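Local coordinates for protein D-alanyl-D-alanine carboxypeptidase (Enterococcus faecalis V583, PDB 5ZHF) that removes the C-terminal D-alanine from peptidoglycan pentapeptides as a zinc-dependent carboxypeptidase linked to vancomycin resistance, at residues Leu142-Asp147 with His193-Gly198. Residues are numbered along the deposited sequence; the frame is centred on the assembly and turned at random.
Sequences LGLAVD and HYRYVG. With ZN (zinc ion), chain C.
Asp147 and His193 face each other as a non-hydrogen-bonded pair at one end of an antiparallel strand ladder and bind one zinc ion between them. Asp147 OD1 lies 2.0 Å from zinc and OD2 2.9 Å, which indicates one-oxygen coordination; OD2 instead pairs with Arg98. In His193, CB lies 3.5 Å from Asp147 OD1; CG, anti to the backbone N (chi1 -178°), carries the ring so that ND1 faces zinc, and is itself 3.6 Å from the same OD1. ND1 coordinates zinc at 2.0 Å, so its 3.2 Å approach to Asp147 OD1 reflects two ligands of the same metal and is not a hydrogen bond. The carboxylate and imidazole planes are 55° apart. CD2, not bonded to ND1, stays farther from the metal. CE1 and NE2 both rest near the methyl of Ala145, NE2 at 3.6 Å from CB, and NE2 is hydrogen-bonded to Glu139, a second-shell carboxylate that would fix the ring's rotation. His140 and a water complete the metal site, as found in M15 peptidases.

Val146 and Tyr194 exchange two nearly straight backbone hydrogen bonds, and Tyr196 N donates a third to Leu144 O at 177°. Beside it, Arg195 bends at chi2, bringing NE 3.8 Å from Leu144 CB while Leu142 CD1 lies over one guanidinium face. NE bonds to Tyr196 O, NH1 pairs with Glu139, and NH2 reaches Ser42 O and Ile44 O, so this buried charge has several partners.

Strands 145-150 and 193-196 are the inner pair of a four-stranded antiparallel sheet, flanked by strands 91-95 and 173-175 respectively; Tyr194 packs on helix 157-167.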
loop_
_atom_site.group_PDB
_atom_site.type_symbol
_atom_site.label_atom_id
_atom_site.label_comp_id
_atom_site.label_asym_id
_atom_site.label_seq_id
_atom_site.Cartn_x
_atom_site.Cartn_y
_atom_site.Cartn_z
ATOM N N LEU A 142 -3.816 5.346 7.169
ATOM C CA LEU A 142 -5.124 4.750 7.453
ATOM C C LEU A 142 -5.054 3.513 8.305
ATOM O O LEU A 142 -6.035 3.164 8.970
ATOM C CB LEU A 142 -5.843 4.351 6.168
ATOM C CG LEU A 142 -6.254 5.458 5.210
ATOM C CD1 LEU A 142 -6.598 4.888 3.835
ATOM C CD2 LEU A 142 -7.413 6.222 5.821
ATOM N N GLY A 143 -3.944 2.770 8.220
ATOM C CA GLY A 143 -3.906 1.413 8.754
ATOM C C GLY A 143 -4.454 0.365 7.797
ATOM O O GLY A 143 -4.522 -0.815 8.156
ATOM N N LEU A 144 -4.837 0.767 6.573
ATOM C CA LEU A 144 -5.425 -0.128 5.583
ATOM C C LEU A 144 -4.427 -0.605 4.542
ATOM O O LEU A 144 -4.801 -1.407 3.689
ATOM C CB LEU A 144 -6.604 0.565 4.865
ATOM C CG LEU A 144 -7.779 0.895 5.795
ATOM C CD1 LEU A 144 -8.923 1.507 5.003
ATOM C CD2 LEU A 144 -8.259 -0.344 6.529
ATOM N N ALA A 145 -3.176 -0.126 4.629
ATOM C CA ALA A 145 -2.147 -0.501 3.660
ATOM C C ALA A 145 -0.970 -1.149 4.316
ATOM O O ALA A 145 -0.547 -0.767 5.427
ATOM C CB ALA A 145 -1.669 0.707 2.861
ATOM N N VAL A 146 -0.444 -2.137 3.613
ATOM C CA VAL A 146 0.759 -2.826 4.039
ATOM C C VAL A 146 1.741 -2.907 2.881
ATOM O O VAL A 146 1.361 -3.196 1.755
ATOM C CB VAL A 146 0.468 -4.232 4.621
ATOM C CG1 VAL A 146 -0.156 -4.123 6.003
ATOM C CG2 VAL A 146 -0.404 -5.065 3.696
ATOM N N ASP A 147 3.024 -2.664 3.180
ATOM C CA ASP A 147 4.079 -3.010 2.237
ATOM C C ASP A 147 4.513 -4.397 2.575
ATOM O O ASP A 147 4.896 -4.661 3.710
ATOM C CB ASP A 147 5.253 -2.048 2.316
ATOM C CG ASP A 147 4.876 -0.638 1.948
ATOM O OD1 ASP A 147 3.963 -0.424 1.112
ATOM O OD2 ASP A 147 5.542 0.265 2.458
ATOM N N HIS A 193 3.099 -2.632 -2.350
ATOM C CA HIS A 193 2.098 -1.836 -1.594
ATOM C C HIS A 193 0.668 -2.346 -1.882
ATOM O O HIS A 193 0.149 -2.173 -2.988
ATOM C CB HIS A 193 2.228 -0.353 -1.908
ATOM C CG HIS A 193 1.273 0.512 -1.152
ATOM N ND1 HIS A 193 1.666 1.363 -0.140
ATOM C CD2 HIS A 193 -0.069 0.650 -1.264
ATOM C CE1 HIS A 193 0.605 2.004 0.320
ATOM N NE2 HIS A 193 -0.457 1.605 -0.361
ATOM N N TYR A 194 0.072 -2.984 -0.872
ATOM C CA TYR A 194 -1.263 -3.589 -0.933
ATOM C C TYR A 194 -2.244 -2.873 0.010
ATOM O O TYR A 194 -1.905 -2.542 1.154
ATOM C CB TYR A 194 -1.186 -5.115 -0.697
ATOM C CG TYR A 194 -0.770 -5.762 -1.997
ATOM C CD1 TYR A 194 0.551 -5.712 -2.438
ATOM C CD2 TYR A 194 -1.724 -6.315 -2.862
ATOM C CE1 TYR A 194 0.916 -6.249 -3.681
ATOM C CE2 TYR A 194 -1.376 -6.835 -4.091
ATOM C CZ TYR A 194 -0.058 -6.784 -4.520
ATOM O OH TYR A 194 0.223 -7.292 -5.767
ATOM N N ARG A 195 -3.451 -2.623 -0.513
ATOM C CA ARG A 195 -4.495 -1.826 0.167
ATOM C C ARG A 195 -5.706 -2.704 0.367
ATOM O O ARG A 195 -6.161 -3.362 -0.578
ATOM C CB ARG A 195 -4.858 -0.614 -0.699
ATOM C CG ARG A 195 -6.178 0.086 -0.399
ATOM C CD ARG A 195 -6.267 0.656 1.007
ATOM N NE ARG A 195 -7.666 0.981 1.259
ATOM C CZ ARG A 195 -8.272 2.117 0.976
ATOM N NH1 ARG A 195 -7.608 3.166 0.496
ATOM N NH2 ARG A 195 -9.582 2.219 1.236
ATOM N N TYR A 196 -6.224 -2.726 1.594
ATOM C CA TYR A 196 -7.454 -3.437 1.871
ATOM C C TYR A 196 -8.658 -2.589 1.437
ATOM O O TYR A 196 -8.836 -1.464 1.920
ATOM C CB TYR A 196 -7.607 -3.742 3.348
ATOM C CG TYR A 196 -8.846 -4.569 3.620
ATOM C CD1 TYR A 196 -8.869 -5.934 3.352
ATOM C CD2 TYR A 196 -10.025 -3.962 4.086
ATOM C CE1 TYR A 196 -10.005 -6.697 3.591
ATOM C CE2 TYR A 196 -11.167 -4.718 4.326
ATOM C CZ TYR A 196 -11.163 -6.066 4.079
ATOM O OH TYR A 196 -12.285 -6.829 4.335
ATOM N N VAL A 197 -9.464 -3.168 0.552
ATOM C CA VAL A 197 -10.785 -2.609 0.192
ATOM C C VAL A 197 -11.968 -3.552 0.447
ATOM O O VAL A 197 -13.143 -3.139 0.277
ATOM C CB VAL A 197 -10.782 -2.168 -1.272
ATOM C CG1 VAL A 197 -9.844 -0.999 -1.459
ATOM C CG2 VAL A 197 -10.456 -3.321 -2.212
ATOM N N GLY A 198 -11.693 -4.812 0.809
ATOM C CA GLY A 198 -12.711 -5.848 0.969
ATOM C C GLY A 198 -12.802 -6.708 -0.253
ATOM O O GLY A 198 -12.441 -6.294 -1.359
HETATM ZN ZN ZN C . 3.409 1.463 0.836
HETATM O O HOH W 1 4.953 2.393 -0.456
#